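Local structure of transglutaminase-like enzymes, putative cysteine protease (3ISR) at residues 201-206 with 241-246; 213-218 with 228-233. The protein is a putative cysteine protease of the transglutaminase-like superfamily, probably acting on peptide or amide bonds, although its substrate is not established. One frame throughout, in Å; residues are numbered along the deposited sequence.

Contact 1 (201-206 with 241-246)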
ATOM      1  N   TYR B 201     -20.595   9.816  -4.306  1.00  8.71           N
ATOM      2  CA  TYR B 201     -20.433  10.313  -2.954  1.00  7.65           C
ATOM      3  C   TYR B 201     -21.454  11.427  -2.677  1.00  7.05           C
ATOM      4  O   TYR B 201     -21.701  12.273  -3.538  1.00  6.42           O
ATOM      5  CB  TYR B 201     -19.013  10.853  -2.886  1.00  7.32           C
ATOM      6  CG  TYR B 201     -18.488  11.278  -1.541  1.00  7.69           C
ATOM      7  CD1 TYR B 201     -18.092  10.330  -0.603  1.00  6.88           C
ATOM      8  CD2 TYR B 201     -18.293  12.632  -1.253  1.00  8.72           C
ATOM      9  CE1 TYR B 201     -17.543  10.717   0.620  1.00  6.98           C
ATOM     10  CE2 TYR B 201     -17.758  13.035  -0.025  1.00  8.74           C
ATOM     11  CZ  TYR B 201     -17.391  12.055   0.900  1.00  7.44           C
ATOM     12  OH  TYR B 201     -16.847  12.400   2.110  1.00  6.34           O
ATOM     13  N   PHE B 202     -22.025  11.420  -1.472  1.00  6.00           N
ATOM     14  CA  PHE B 202     -23.054  12.392  -1.067  1.00  6.63           C
ATOM     15  C   PHE B 202     -22.610  13.026   0.258  1.00  5.40           C
ATOM     16  O   PHE B 202     -22.278  12.317   1.201  1.00  4.81           O
ATOM     17  CB  PHE B 202     -24.393  11.643  -0.905  1.00  6.58           C
ATOM     18  CG  PHE B 202     -25.556  12.503  -0.380  1.00  8.92           C
ATOM     19  CD1 PHE B 202     -26.604  12.854  -1.215  1.00 10.50           C
ATOM     20  CD2 PHE B 202     -25.599  12.913   0.944  1.00  9.42           C
ATOM     21  CE1 PHE B 202     -27.691  13.631  -0.737  1.00 10.56           C
ATOM     22  CE2 PHE B 202     -26.678  13.687   1.437  1.00  9.86           C
ATOM     23  CZ  PHE B 202     -27.722  14.035   0.578  1.00  9.70           C
ATOM     24  N   THR B 203     -22.588  14.353   0.319  1.00  5.55           N
ATOM     25  CA  THR B 203     -22.355  15.048   1.598  1.00  6.42           C
ATOM     26  C   THR B 203     -23.570  15.878   1.957  1.00  6.50           C
ATOM     27  O   THR B 203     -24.246  16.389   1.073  1.00  6.67           O
ATOM     28  CB  THR B 203     -21.122  15.948   1.573  1.00  6.64           C
ATOM     29  OG1 THR B 203     -21.249  16.930   0.524  1.00  7.86           O
ATOM     30  CG2 THR B 203     -19.876  15.102   1.303  1.00  7.22           C
ATOM     31  N   GLY B 204     -23.827  16.043   3.250  1.00  6.66           N
ATOM     32  CA  GLY B 204     -24.953  16.848   3.649  1.00  7.15           C
ATOM     33  C   GLY B 204     -24.980  17.236   5.102  1.00  7.26           C
ATOM     34  O   GLY B 204     -24.142  16.795   5.910  1.00  7.11           O
ATOM     35  N   TYR B 205     -25.939  18.099   5.420  1.00  6.93           N
ATOM     36  CA  TYR B 205     -26.366  18.310   6.813  1.00  7.43           C
ATOM     37  C   TYR B 205     -27.314  17.169   7.194  1.00  8.09           C
ATOM     38  O   TYR B 205     -28.054  16.683   6.348  1.00  8.90           O
ATOM     39  CB  TYR B 205     -27.076  19.654   6.919  1.00  6.84           C
ATOM     40  CG  TYR B 205     -26.159  20.827   6.675  1.00  6.41           C
ATOM     41  CD1 TYR B 205     -25.501  21.445   7.731  1.00  7.44           C
ATOM     42  CD2 TYR B 205     -25.942  21.310   5.399  1.00  5.09           C
ATOM     43  CE1 TYR B 205     -24.638  22.520   7.514  1.00  7.52           C
ATOM     44  CE2 TYR B 205     -25.085  22.401   5.165  1.00  7.43           C
ATOM     45  CZ  TYR B 205     -24.435  22.993   6.233  1.00  7.39           C
ATOM     46  OH  TYR B 205     -23.590  24.065   6.020  1.00  7.94           O
ATOM     47  N   ALA B 206     -27.300  16.728   8.446  1.00  8.36           N
ATOM     48  CA  ALA B 206     -28.079  15.551   8.823  1.00  8.83           C
ATOM     49  C   ALA B 206     -28.867  15.765  10.113  1.00  9.49           C
ATOM     50  O   ALA B 206     -28.280  15.855  11.191  1.00  8.93           O
ATOM     51  CB  ALA B 206     -27.166  14.335   8.971  1.00  8.63           C
ATOM     52  N   VAL B 241     -29.951  17.028   4.227  1.00 15.17           N
ATOM     53  CA  VAL B 241     -29.985  18.181   3.337  1.00 14.61           C
ATOM     54  C   VAL B 241     -28.699  18.171   2.532  1.00 14.03           C
ATOM     55  O   VAL B 241     -27.602  18.223   3.111  1.00 13.52           O
ATOM     56  CB  VAL B 241     -30.138  19.488   4.133  1.00 14.98           C
ATOM     57  CG1 VAL B 241     -30.067  20.689   3.211  1.00 16.29           C
ATOM     58  CG2 VAL B 241     -31.467  19.468   4.904  1.00 14.26           C
ATOM     59  N   LYS B 242     -28.832  18.112   1.208  1.00 13.26           N
ATOM     60  CA  LYS B 242     -27.694  17.877   0.328  1.00 13.21           C
ATOM     61  C   LYS B 242     -26.787  19.080   0.190  1.00 13.08           C
ATOM     62  O   LYS B 242     -27.237  20.188  -0.100  1.00 13.74           O
ATOM     63  CB  LYS B 242     -28.159  17.468  -1.076  1.00 13.07           C
ATOM     64  CG  LYS B 242     -26.983  17.137  -2.020  1.00 14.37           C
ATOM     65  CD  LYS B 242     -27.459  16.931  -3.465  1.00 16.94           C
ATOM     66  CE  LYS B 242     -28.190  15.607  -3.632  1.00 19.47           C
ATOM     67  NZ  LYS B 242     -28.665  15.342  -5.038  1.00 19.73           N
ATOM     68  N   ILE B 243     -25.500  18.833   0.346  1.00 12.24           N
ATOM     69  CA  ILE B 243     -24.488  19.823   0.041  1.00 12.18           C
ATOM     70  C   ILE B 243     -23.885  19.521  -1.313  1.00 11.94           C
ATOM     71  O   ILE B 243     -23.923  20.371  -2.209  1.00 12.24           O
ATOM     72  CB  ILE B 243     -23.393  19.849   1.122  1.00 12.21           C
ATOM     73  CG1 ILE B 243     -23.975  20.435   2.401  1.00 12.31           C
ATOM     74  CG2 ILE B 243     -22.162  20.660   0.656  1.00 11.32           C
ATOM     75  CD1 ILE B 243     -23.152  20.072   3.640  1.00 17.04           C
ATOM     76  N   ALA B 244     -23.305  18.326  -1.468  1.00 11.76           N
ATOM     77  CA  ALA B 244     -22.737  17.954  -2.756  1.00 12.04           C
ATOM     78  C   ALA B 244     -22.867  16.480  -3.075  1.00 12.58           C
ATOM     79  O   ALA B 244     -23.098  15.648  -2.189  1.00 13.39           O
ATOM     80  CB  ALA B 244     -21.252  18.360  -2.821  1.00 12.53           C
ATOM     81  N   THR B 245     -22.707  16.181  -4.360  1.00 12.48           N
ATOM     82  CA  THR B 245     -22.373  14.834  -4.817  1.00 11.86           C
ATOM     83  C   THR B 245     -21.137  14.904  -5.726  1.00 11.11           C
ATOM     84  O   THR B 245     -20.846  15.939  -6.338  1.00 11.98           O
ATOM     85  CB  THR B 245     -23.575  14.153  -5.545  1.00 12.26           C
ATOM     86  OG1 THR B 245     -23.962  14.925  -6.693  1.00 12.28           O
ATOM     87  CG2 THR B 245     -24.775  14.057  -4.605  1.00 11.49           C
ATOM     88  N   GLY B 246     -20.412  13.801  -5.839  1.00 10.17           N
ATOM     89  CA  GLY B 246     -19.322  13.722  -6.803  1.00  9.48           C
ATOM     90  C   GLY B 246     -18.782  12.302  -6.770  1.00 10.23           C
ATOM     91  O   GLY B 246     -19.374  11.422  -6.161  1.00  9.37           O
TER
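Phe202 lays CD1, CE1 and CZ against the aliphatic part of Lys242, the two side chains crossing at about a right angle. The lysine carries CB and CG past the ring and then bends at its third torsion (chi3 -73°), which brings CE to 3.5 Å from Phe202 CE1. The methyl CG2 of Thr245 meets the same ring near CD1. Beyond the strand pair, Cys217 and Glu219 also pack on this phenylalanine.

The other face of the sheet carries Tyr201, Thr203, Tyr205, Val241 and Ala244. Here Ile243 brings CG1 and CD1 against the CD2-CE2 side of the Tyr205 ring, with CD1 3.4 Å from Tyr205 CE2, while the CB atoms of Tyr205 and Val241 lie side by side. The phenol oxygen of Tyr205 is engaged elsewhere, with Val34 O and Ser18 OG.

The backbones illustrate how an antiparallel pair absorbs one extra residue. Regular bonding runs from Tyr201 and Gly246 to Thr203 N, which reaches Ala244 O at 2.9 Å in a nearly straight bond (171° at the hydrogen). At Thr203 a classic beta bulge intervenes, with Ile243 and Ala244 both opposite it. Thr203 O takes a bond of 2.8 Å from Ile243 N and a weak one of 3.3 Å from Ala244 N. The same Ala244 N has a second weak acceptor in Thr203 OG1. Regular pairing resumes at Tyr205, whose O receives Val241 N at 2.9 Å.

The peptide groups are thus paired across the irregularity, one carbonyl serving two N-H groups, the second only weakly. Strand 240-246 also bonds to Leu37, Gln42 and Thr66, so the chemistry implies a joint between this sheet and the N-terminal part of the chain.

Contact 2 (213-218 with 228-233)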
ATOM      1  N   ASP B 213     -22.560  17.108  13.073  1.00 15.20           N
ATOM      2  CA  ASP B 213     -21.391  17.221  12.203  1.00 15.12           C
ATOM      3  C   ASP B 213     -21.865  17.205  10.746  1.00 13.72           C
ATOM      4  O   ASP B 213     -23.039  16.980  10.494  1.00 13.35           O
ATOM      5  CB  ASP B 213     -20.447  16.034  12.449  1.00 15.68           C
ATOM      6  CG  ASP B 213     -19.036  16.299  11.994  1.00 18.01           C
ATOM      7  OD1 ASP B 213     -18.790  17.309  11.296  1.00 20.85           O
ATOM      8  OD2 ASP B 213     -18.157  15.483  12.340  1.00 22.81           O
ATOM      9  N   PHE B 214     -20.965  17.468   9.802  1.00 13.14           N
ATOM     10  CA  PHE B 214     -21.264  17.234   8.379  1.00 13.19           C
ATOM     11  C   PHE B 214     -21.339  15.735   8.210  1.00 13.72           C
ATOM     12  O   PHE B 214     -20.728  14.997   8.979  1.00 13.79           O
ATOM     13  CB  PHE B 214     -20.162  17.792   7.479  1.00 13.06           C
ATOM     14  CG  PHE B 214     -20.128  19.295   7.414  1.00 11.27           C
ATOM     15  CD1 PHE B 214     -21.141  19.999   6.782  1.00 10.78           C
ATOM     16  CD2 PHE B 214     -19.075  20.006   7.980  1.00 10.66           C
ATOM     17  CE1 PHE B 214     -21.108  21.402   6.716  1.00 10.26           C
ATOM     18  CE2 PHE B 214     -19.035  21.413   7.915  1.00 11.73           C
ATOM     19  CZ  PHE B 214     -20.057  22.101   7.271  1.00  8.76           C
ATOM     20  N   HIS B 215     -22.110  15.266   7.237  1.00 14.40           N
ATOM     21  CA  HIS B 215     -22.290  13.845   7.102  1.00 15.06           C
ATOM     22  C   HIS B 215     -21.953  13.444   5.685  1.00 15.39           C
ATOM     23  O   HIS B 215     -22.103  14.246   4.769  1.00 16.51           O
ATOM     24  CB  HIS B 215     -23.726  13.446   7.441  1.00 15.91           C
ATOM     25  CG  HIS B 215     -23.893  11.980   7.672  1.00 16.86           C
ATOM     26  ND1 HIS B 215     -23.166  11.296   8.620  1.00 19.58           N
ATOM     27  CD2 HIS B 215     -24.693  11.068   7.079  1.00 18.44           C
ATOM     28  CE1 HIS B 215     -23.515  10.023   8.607  1.00 18.99           C
ATOM     29  NE2 HIS B 215     -24.440   9.857   7.677  1.00 19.67           N
ATOM     30  N   ALA B 216     -21.480  12.221   5.517  1.00 14.45           N
ATOM     31  CA  ALA B 216     -21.196  11.682   4.185  1.00 15.10           C
ATOM     32  C   ALA B 216     -21.803  10.298   4.031  1.00 15.70           C
ATOM     33  O   ALA B 216     -21.709   9.483   4.940  1.00 16.84           O
ATOM     34  CB  ALA B 216     -19.658  11.632   3.940  1.00 14.21           C
ATOM     35  N   CYS B 217     -22.425  10.038   2.880  1.00 15.04           N
ATOM     36  CA  CYS B 217     -22.865   8.706   2.541  1.00 15.58           C
ATOM     37  C   CYS B 217     -22.786   8.523   1.030  1.00 14.80           C
ATOM     38  O   CYS B 217     -21.969   9.168   0.362  1.00 13.83           O
ATOM     39  CB  CYS B 217     -24.241   8.399   3.117  1.00 16.80           C
ATOM     40  SG  CYS B 217     -25.470   9.629   2.731  1.00 20.67           S
ATOM     41  N   PHE B 218     -23.575   7.615   0.480  1.00 14.57           N
ATOM     42  CA  PHE B 218     -23.455   7.377  -0.952  1.00 14.63           C
ATOM     43  C   PHE B 218     -24.792   7.085  -1.612  1.00 15.12           C
ATOM     44  O   PHE B 218     -25.782   6.786  -0.922  1.00 14.87           O
ATOM     45  CB  PHE B 218     -22.409   6.281  -1.243  1.00 14.64           C
ATOM     46  CG  PHE B 218     -22.861   4.870  -0.936  1.00 14.71           C
ATOM     47  CD1 PHE B 218     -23.337   4.040  -1.951  1.00 15.00           C
ATOM     48  CD2 PHE B 218     -22.744   4.347   0.346  1.00 14.68           C
ATOM     49  CE1 PHE B 218     -23.743   2.720  -1.658  1.00 16.51           C
ATOM     50  CE2 PHE B 218     -23.141   3.066   0.640  1.00 13.58           C
ATOM     51  CZ  PHE B 218     -23.621   2.240  -0.354  1.00 15.12           C
ATOM     52  N   ILE B 228     -30.276   6.497  -2.153  1.00 13.68           N
ATOM     53  CA  ILE B 228     -29.347   6.811  -1.075  1.00 14.51           C
ATOM     54  C   ILE B 228     -29.143   5.668  -0.078  1.00 14.82           C
ATOM     55  O   ILE B 228     -30.084   4.939   0.261  1.00 14.55           O
ATOM     56  CB  ILE B 228     -29.759   8.121  -0.349  1.00 15.05           C
ATOM     57  CG1 ILE B 228     -28.562   8.651   0.469  1.00 16.73           C
ATOM     58  CG2 ILE B 228     -31.011   7.926   0.506  1.00 15.87           C
ATOM     59  CD1 ILE B 228     -28.482  10.166   0.521  1.00 19.29           C
ATOM     60  N   PHE B 229     -27.906   5.515   0.399  1.00 14.85           N
ATOM     61  CA  PHE B 229     -27.549   4.452   1.352  1.00 14.83           C
ATOM     62  C   PHE B 229     -26.558   5.013   2.357  1.00 15.61           C
ATOM     63  O   PHE B 229     -25.759   5.871   2.015  1.00 15.56           O
ATOM     64  CB  PHE B 229     -26.867   3.284   0.644  1.00 14.98           C
ATOM     65  CG  PHE B 229     -27.776   2.504  -0.259  1.00 14.91           C
ATOM     66  CD1 PHE B 229     -28.437   1.376   0.209  1.00 15.27           C
ATOM     67  CD2 PHE B 229     -27.963   2.900  -1.583  1.00 15.78           C
ATOM     68  CE1 PHE B 229     -29.293   0.642  -0.640  1.00 17.31           C
ATOM     69  CE2 PHE B 229     -28.822   2.189  -2.434  1.00 14.81           C
ATOM     70  CZ  PHE B 229     -29.485   1.058  -1.962  1.00 15.28           C
ATOM     71  N   ASP B 230     -26.576   4.509   3.584  1.00 15.09           N
ATOM     72  CA  ASP B 230     -25.655   5.017   4.598  1.00 15.65           C
ATOM     73  C   ASP B 230     -25.281   3.883   5.522  1.00 15.49           C
ATOM     74  O   ASP B 230     -26.040   3.541   6.418  1.00 16.31           O
ATOM     75  CB  ASP B 230     -26.298   6.175   5.387  1.00 15.70           C
ATOM     76  CG  ASP B 230     -25.428   6.682   6.523  1.00 16.52           C
ATOM     77  OD1 ASP B 230     -24.259   6.276   6.656  1.00 17.85           O
ATOM     78  OD2 ASP B 230     -25.929   7.497   7.330  1.00 20.39           O
ATOM     79  N   ALA B 231     -24.104   3.311   5.298  1.00 15.36           N
ATOM     80  CA  ALA B 231     -23.648   2.167   6.064  1.00 15.17           C
ATOM     81  C   ALA B 231     -23.317   2.477   7.514  1.00 14.92           C
ATOM     82  O   ALA B 231     -23.142   1.541   8.295  1.00 15.47           O
ATOM     83  CB  ALA B 231     -22.458   1.481   5.374  1.00 15.17           C
ATOM     84  N   THR B 232     -23.247   3.755   7.899  1.00 14.63           N
ATOM     85  CA  THR B 232     -23.024   4.067   9.329  1.00 15.27           C
ATOM     86  C   THR B 232     -24.273   3.819  10.163  1.00 15.89           C
ATOM     87  O   THR B 232     -24.183   3.619  11.373  1.00 16.73           O
ATOM     88  CB  THR B 232     -22.581   5.538   9.604  1.00 15.53           C
ATOM     89  OG1 THR B 232     -23.663   6.435   9.310  1.00 14.46           O
ATOM     90  CG2 THR B 232     -21.329   5.909   8.792  1.00 14.62           C
ATOM     91  N   ARG B 233     -25.429   3.868   9.506  1.00 16.33           N
ATOM     92  CA  ARG B 233     -26.748   3.846  10.155  1.00 17.00           C
ATOM     93  C   ARG B 233     -26.946   4.934  11.213  1.00 17.38           C
ATOM     94  O   ARG B 233     -27.745   4.759  12.132  1.00 17.00           O
ATOM     95  CB  ARG B 233     -27.035   2.477  10.775  1.00 17.10           C
ATOM     96  CG  ARG B 233     -27.182   1.378   9.760  1.00 17.62           C
ATOM     97  CD  ARG B 233     -27.489   0.070  10.464  1.00 20.39           C
ATOM     98  NE  ARG B 233     -27.525  -1.036   9.518  1.00 21.69           N
ATOM     99  CZ  ARG B 233     -27.712  -2.307   9.851  1.00 22.86           C
ATOM    100  NH1 ARG B 233     -27.715  -3.237   8.903  1.00 23.23           N
ATOM    101  NH2 ARG B 233     -27.891  -2.652  11.126  1.00 21.72           N
TER
HETATM  102  O   HOH W   1     -21.736   6.722   5.219  1.00 18.37           O
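His215 and Asp230 reach for each other from opposite directions, and their flat groups meet at a steep tilt, the ring and carboxylate planes being 62° apart. NE2 of His215 gives a nearly straight bond of 2.8 Å to Asp230 OD2. The acceptor lies close to the imidazole plane, whereas the donor stands well above the carboxylate plane. With CG of His215 anti to the backbone N (chi1 -165°), the ring extends from its strand to the aspartate.

The other carboxylate oxygen holds the acid in place. Thr232 N and Thr232 OG1 approach Asp230 OD1 from one face of its plane, the hydroxyl at 2.7 Å, and the backbone bond makes an Asx turn. A water donates to Asp230 OD1 and to Ala216 O, tying the acid to the histidine's strand as well.

Farther along, the Phe218 ring receives Phe229 CB over one face, 3.9 Å from its centroid, while the ring planes differ by only 18° but are so displaced that they hardly overlap. Their backbones pair through Phe229 N to Phe218 O at 2.8 Å and the reciprocal bond.

His215 also packs on Cys181, at the start of helix 181-194; this grouping is consistent with the Cys-His-Asp triad of transglutaminase-like enzymes. Helix 142-156 packs against Phe218 and Phe229, helix 181-194 against Phe218 and Thr232, and strand 199-206 flanks His215 and Cys217.

From the N terminus, the chain passes through the beta-rich first part and the helices up to 181-194 before entering strand 199-206. It then turns into strand 215-222 and, after a tight hairpin, strand 225-229, where contact 2 closes the shorter loop. Continuing into strand 240-246, it returns to the far side of 199-206, and contact 1 closes a longer loop with contact 2 nested inside. The two meet directly, through probable hydrogen bonds from Cys217 N to Phe202 O and from His215 N to Gly204 O. One four-stranded antiparallel sheet results, with helix 181-194 reached from both contacts, helix 142-156 from contact 2, and the N-terminal strands from contact 1.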